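Local atomic coordinates of scaffolding protein (Clostridium cellulolyticum, PDB entry 1G43), a protein that probably binds crystalline cellulose through its family IIIa carbohydrate-binding module, anchoring the scaffoldin and the cellulosome it organises to the substrate. Residues C59-Y64 with Y70-S75; I36-L41 with G110-Q115. One frame throughout, in Å; residues are numbered along the deposited sequence.

Contact 1: C59-Y64 with Y70-S75; sequences CDHAGY and YIDATS. Unlike the reference sequence in segment 59-64: Cys59 (reference Gly).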
loop_
_atom_site.group_PDB
_atom_site.type_symbol
_atom_site.label_atom_id
_atom_site.label_comp_id
_atom_site.label_asym_id
_atom_site.label_seq_id
_atom_site.Cartn_x
_atom_site.Cartn_y
_atom_site.Cartn_z
ATOM N N CYS A 59 -2.726 -0.194 10.565
ATOM C CA CYS A 59 -3.299 -1.174 9.629
ATOM C C CYS A 59 -4.628 -1.471 10.298
ATOM O O CYS A 59 -4.650 -2.073 11.363
ATOM C CB CYS A 59 -2.520 -2.488 9.519
ATOM S SG CYS A 59 -3.332 -3.698 8.370
ATOM N N ASP A 60 -5.719 -1.022 9.690
ATOM C CA ASP A 60 -7.053 -1.235 10.240
ATOM C C ASP A 60 -7.560 -2.672 10.063
ATOM O O ASP A 60 -8.360 -3.161 10.858
ATOM C CB ASP A 60 -8.056 -0.261 9.601
ATOM C CG ASP A 60 -7.678 1.200 9.822
ATOM O OD1 ASP A 60 -7.145 1.530 10.906
ATOM O OD2 ASP A 60 -7.934 2.019 8.902
ATOM N N HIS A 61 -7.081 -3.346 9.033
ATOM C CA HIS A 61 -7.521 -4.710 8.771
ATOM C C HIS A 61 -6.738 -5.320 7.625
ATOM O O HIS A 61 -6.469 -4.653 6.628
ATOM C CB HIS A 61 -9.000 -4.732 8.390
ATOM C CG HIS A 61 -9.449 -6.040 7.836
ATOM N ND1 HIS A 61 -9.741 -7.123 8.634
ATOM C CD2 HIS A 61 -9.541 -6.477 6.560
ATOM C CE1 HIS A 61 -9.984 -8.175 7.876
ATOM N NE2 HIS A 61 -9.868 -7.810 6.611
ATOM N N ALA A 62 -6.361 -6.582 7.784
ATOM C CA ALA A 62 -5.663 -7.297 6.734
ATOM C C ALA A 62 -6.037 -8.756 6.881
ATOM O O ALA A 62 -6.026 -9.301 7.993
ATOM C CB ALA A 62 -4.165 -7.120 6.857
ATOM N N GLY A 63 -6.367 -9.393 5.765
ATOM C CA GLY A 63 -6.748 -10.787 5.832
ATOM C C GLY A 63 -6.806 -11.501 4.505
ATOM O O GLY A 63 -6.792 -10.864 3.438
ATOM N N TYR A 64 -6.851 -12.836 4.577
ATOM C CA TYR A 64 -6.931 -13.671 3.381
ATOM C C TYR A 64 -7.306 -15.128 3.663
ATOM O O TYR A 64 -7.208 -15.627 4.785
ATOM C CB TYR A 64 -5.624 -13.617 2.590
ATOM C CG TYR A 64 -4.459 -14.278 3.287
ATOM C CD1 TYR A 64 -4.186 -15.636 3.100
ATOM C CD2 TYR A 64 -3.638 -13.556 4.142
ATOM C CE1 TYR A 64 -3.117 -16.256 3.753
ATOM C CE2 TYR A 64 -2.580 -14.161 4.790
ATOM C CZ TYR A 64 -2.319 -15.511 4.591
ATOM O OH TYR A 64 -1.234 -16.098 5.205
ATOM N N TYR A 70 -10.075 -18.710 7.174
ATOM C CA TYR A 70 -9.812 -17.278 6.974
ATOM C C TYR A 70 -8.698 -16.799 7.916
ATOM O O TYR A 70 -8.788 -16.954 9.138
ATOM C CB TYR A 70 -11.060 -16.436 7.237
ATOM C CG TYR A 70 -10.790 -14.963 7.017
ATOM C CD1 TYR A 70 -10.689 -14.438 5.727
ATOM C CD2 TYR A 70 -10.593 -14.106 8.093
ATOM C CE1 TYR A 70 -10.398 -13.070 5.517
ATOM C CE2 TYR A 70 -10.306 -12.749 7.898
ATOM C CZ TYR A 70 -10.208 -12.240 6.616
ATOM O OH TYR A 70 -9.902 -10.903 6.446
ATOM N N ILE A 71 -7.659 -16.196 7.356
ATOM C CA ILE A 71 -6.517 -15.743 8.145
ATOM C C ILE A 71 -6.491 -14.225 8.335
ATOM O O ILE A 71 -6.488 -13.457 7.359
ATOM C CB ILE A 71 -5.217 -16.197 7.468
ATOM C CG1 ILE A 71 -5.174 -17.717 7.457
ATOM C CG2 ILE A 71 -4.009 -15.641 8.184
ATOM C CD1 ILE A 71 -3.915 -18.269 6.887
ATOM N N ASP A 72 -6.475 -13.788 9.586
ATOM C CA ASP A 72 -6.453 -12.351 9.877
ATOM C C ASP A 72 -4.990 -11.952 10.101
ATOM O O ASP A 72 -4.380 -12.265 11.127
ATOM C CB ASP A 72 -7.280 -12.047 11.127
ATOM C CG ASP A 72 -7.329 -10.553 11.456
ATOM O OD1 ASP A 72 -6.257 -9.900 11.449
ATOM O OD2 ASP A 72 -8.441 -10.034 11.728
ATOM N N ALA A 73 -4.426 -11.256 9.133
ATOM C CA ALA A 73 -3.051 -10.859 9.253
ATOM C C ALA A 73 -2.899 -9.413 9.717
ATOM O O ALA A 73 -1.810 -8.868 9.685
ATOM C CB ALA A 73 -2.383 -11.059 7.917
ATOM N N THR A 74 -3.998 -8.800 10.150
ATOM C CA THR A 74 -3.978 -7.393 10.594
ATOM C C THR A 74 -2.770 -6.965 11.445
ATOM O O THR A 74 -2.113 -5.963 11.147
ATOM C CB THR A 74 -5.245 -7.049 11.363
ATOM O OG1 THR A 74 -6.366 -7.180 10.488
ATOM C CG2 THR A 74 -5.183 -5.614 11.883
ATOM N N SER A 75 -2.469 -7.731 12.481
ATOM C CA SER A 75 -1.355 -7.398 13.347
ATOM C C SER A 75 0.018 -7.644 12.713
ATOM O O SER A 75 1.021 -7.223 13.269
ATOM C CB SER A 75 -1.462 -8.185 14.685
ATOM O OG SER A 75 -1.289 -9.587 14.497
HETATM O O HOH W 1 -9.829 -7.423 11.066
#
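Tyr64 and Ile71 face each other as an antiparallel hydrogen-bonded pair and hold the hairpin at two levels. In the backbone, Tyr64 N gives its proton to Ile71 O at 2.9 Å, and Ile71 N returns a bond to Tyr64 O at 2.7 Å. Beside this pair the two side chains run the same way, and CB of Ile71 sits over the centre of the Tyr64 ring in a CH-pi contact, 4.2 Å from the centroid. The ring reaches this place because chi1 of 68° sets CG between the backbone N and the carbonyl carbon.

Gly63, paired with Asp72, carries no side chain, and Tyr70 runs its ring alongside the strand there, its OH 3.2 Å from Gly63 CA. The same hydroxyl lies near the plane of the His61 imidazole, at its edge. Past this point the regular pairing gives way: Ala62 N donates to Thr74 OG1 at 2.8 Å, while Ala73 N makes a weak bond to Ala62 O. An Asx turn, Thr74 N to Asp72 OD1, positions the threonine, and a water joins His61 ND1 to Asp72 OD2.

Further out, Tyr64 OH bonds to Ala103 O and Asp60 forms a salt bridge with Arg117. Strand 55-66 lies between its hairpin partner 69-72 and strand 111-120, where Asp60 and His61 form a classic beta bulge opposite Gln115.

Contact 2: I36-L41 with G110-Q115; sequences INLADL and GSIEIQ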
loop_
_atom_site.group_PDB
_atom_site.type_symbol
_atom_site.label_atom_id
_atom_site.label_comp_id
_atom_site.label_asym_id
_atom_site.label_seq_id
_atom_site.Cartn_x
_atom_site.Cartn_y
_atom_site.Cartn_z
ATOM N N ILE A 36 2.830 -17.352 -2.832
ATOM C CA ILE A 36 3.753 -16.263 -2.655
ATOM C C ILE A 36 3.848 -15.977 -1.180
ATOM O O ILE A 36 2.848 -15.928 -0.457
ATOM C CB ILE A 36 3.319 -15.035 -3.423
ATOM C CG1 ILE A 36 3.803 -15.157 -4.859
ATOM C CG2 ILE A 36 3.867 -13.801 -2.775
ATOM C CD1 ILE A 36 3.413 -14.001 -5.703
ATOM N N ASN A 37 5.089 -15.827 -0.749
ATOM C CA ASN A 37 5.377 -15.562 0.629
ATOM C C ASN A 37 5.129 -14.098 0.954
ATOM O O ASN A 37 5.912 -13.231 0.576
ATOM C CB ASN A 37 6.825 -15.913 0.901
ATOM C CG ASN A 37 7.154 -15.847 2.353
ATOM O OD1 ASN A 37 8.323 -15.921 2.719
ATOM N ND2 ASN A 37 6.124 -15.711 3.207
ATOM N N LEU A 38 4.047 -13.834 1.666
ATOM C CA LEU A 38 3.713 -12.469 2.036
ATOM C C LEU A 38 4.918 -11.698 2.555
ATOM O O LEU A 38 4.968 -10.467 2.472
ATOM C CB LEU A 38 2.595 -12.478 3.060
ATOM C CG LEU A 38 1.347 -13.075 2.443
ATOM C CD1 LEU A 38 0.248 -13.076 3.487
ATOM C CD2 LEU A 38 0.926 -12.275 1.202
ATOM N N ALA A 39 5.913 -12.411 3.058
ATOM C CA ALA A 39 7.119 -11.739 3.536
ATOM C C ALA A 39 7.813 -10.955 2.409
ATOM O O ALA A 39 8.471 -9.942 2.648
ATOM C CB ALA A 39 8.089 -12.769 4.114
ATOM N N ASP A 40 7.665 -11.452 1.183
ATOM C CA ASP A 40 8.283 -10.883 -0.019
ATOM C C ASP A 40 7.487 -9.774 -0.682
ATOM O O ASP A 40 7.965 -9.125 -1.615
ATOM C CB ASP A 40 8.489 -11.982 -1.067
ATOM C CG ASP A 40 9.477 -13.051 -0.621
ATOM O OD1 ASP A 40 10.603 -12.688 -0.223
ATOM O OD2 ASP A 40 9.128 -14.257 -0.692
ATOM N N LEU A 41 6.274 -9.552 -0.205
ATOM C CA LEU A 41 5.421 -8.551 -0.807
ATOM C C LEU A 41 5.537 -7.163 -0.184
ATOM O O LEU A 41 5.259 -7.000 0.988
ATOM C CB LEU A 41 3.981 -9.040 -0.721
ATOM C CG LEU A 41 2.840 -8.201 -1.294
ATOM C CD1 LEU A 41 2.998 -8.052 -2.811
ATOM C CD2 LEU A 41 1.537 -8.884 -0.962
ATOM N N GLY A 110 -4.997 -16.496 -5.035
ATOM C CA GLY A 110 -5.574 -15.948 -3.811
ATOM C C GLY A 110 -5.516 -14.407 -3.730
ATOM O O GLY A 110 -4.809 -13.747 -4.503
ATOM N N SER A 111 -6.258 -13.835 -2.779
ATOM C CA SER A 111 -6.294 -12.376 -2.567
ATOM C C SER A 111 -6.060 -11.961 -1.123
ATOM O O SER A 111 -6.570 -12.588 -0.205
ATOM C CB SER A 111 -7.654 -11.802 -2.949
ATOM O OG SER A 111 -7.801 -11.741 -4.338
ATOM N N ILE A 112 -5.303 -10.896 -0.919
ATOM C CA ILE A 112 -5.122 -10.385 0.418
ATOM C C ILE A 112 -5.592 -8.923 0.414
ATOM O O ILE A 112 -5.241 -8.148 -0.478
ATOM C CB ILE A 112 -3.637 -10.471 0.886
ATOM C CG1 ILE A 112 -3.529 -9.971 2.338
ATOM C CG2 ILE A 112 -2.731 -9.725 -0.100
ATOM C CD1 ILE A 112 -2.106 -9.993 2.886
ATOM N N GLU A 113 -6.411 -8.560 1.395
ATOM C CA GLU A 113 -6.896 -7.195 1.514
ATOM C C GLU A 113 -6.126 -6.537 2.650
ATOM O O GLU A 113 -6.004 -7.094 3.728
ATOM C CB GLU A 113 -8.390 -7.167 1.797
ATOM C CG GLU A 113 -8.920 -5.742 1.905
ATOM C CD GLU A 113 -10.429 -5.667 2.090
ATOM O OE1 GLU A 113 -11.075 -6.732 2.266
ATOM O OE2 GLU A 113 -10.969 -4.543 2.058
ATOM N N ILE A 114 -5.595 -5.351 2.388
ATOM C CA ILE A 114 -4.780 -4.634 3.351
ATOM C C ILE A 114 -5.241 -3.185 3.480
ATOM O O ILE A 114 -5.023 -2.389 2.571
ATOM C CB ILE A 114 -3.321 -4.663 2.891
ATOM C CG1 ILE A 114 -2.904 -6.105 2.619
ATOM C CG2 ILE A 114 -2.428 -4.045 3.940
ATOM C CD1 ILE A 114 -1.466 -6.255 2.232
ATOM N N GLN A 115 -5.859 -2.841 4.607
ATOM C CA GLN A 115 -6.369 -1.488 4.810
ATOM C C GLN A 115 -5.517 -0.759 5.792
ATOM O O GLN A 115 -5.369 -1.176 6.929
ATOM C CB GLN A 115 -7.831 -1.505 5.251
ATOM C CG GLN A 115 -8.717 -2.207 4.214
ATOM C CD GLN A 115 -10.209 -2.060 4.495
ATOM O OE1 GLN A 115 -10.725 -2.559 5.490
ATOM N NE2 GLN A 115 -10.907 -1.371 3.606
#
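Leu38 and Ile112 reach toward each other tip to tip, and their methyl ends form the tight part of this small, wholly apolar contact. CD1 of Leu38 lies 3.9 Å from CD1 of Ile112, and the second leucine methyl, CD2, follows at 4.2 Å from the same CD1 atom. Ile112 spans the gap with an extended chain: CG1 is anti to the backbone N (chi1 -177°) and chi2 continues the line, carrying CD1 away from its strand, while the CG2 branch remains nearer the backbone. That branch meets the second leucine more loosely, with Leu41 CD2 4.4 Å from Ile112 CG2.

All three residues are buried, yet the backbones stay well apart, Leu38 CA and Ile112 CA being 9.2 Å from each other. Additional packing comes from Tyr64, which touches both Leu38 and Ile112, and from Val28, against which Leu41 and Ile112 rest.

The outer sides of the segments are more open and polar. Ser111 and Glu113 direct their side chains away from the leucines; Ser111 OG bonds to Thr29 OG1, and Glu113 OE2 to Tyr140 OH. On the other segment, Asn37 ND2 bonds to Gly104 O, and a short 3-10 turn at 38-40, with Leu41 N bonded to Leu38 O, brings both leucines to the inner side.

Such methyl-to-methyl packing, between a strand of one sheet and the turn leading into strand 41-47 of the other, is characteristic of the hydrophobic core of a beta-sandwich, the fold of this cellulose-binding module.

How the contacts relate
The centres of the two contacts are about 10 Å apart, on the same side of the chain's centre. In sequence the order is 36-41, 59-64, 70-75 and 110-115, so the hairpin of contact 1 falls wholly between the two segments of contact 2. Strands 55-66 and 111-120 are neighbours in one antiparallel sheet and connect the contacts directly: His61 O and Gln115 N are probably hydrogen-bonded, as are Asp60 N and Gln115 O. Contact 1 adds strand 69-72 to the sheet through strand 55-66, whereas contact 2 joins that sheet to the opposite layer. Tyr64 belongs to the hairpin yet also borders the core, which ties the edge of the sheet to the sandwich interior.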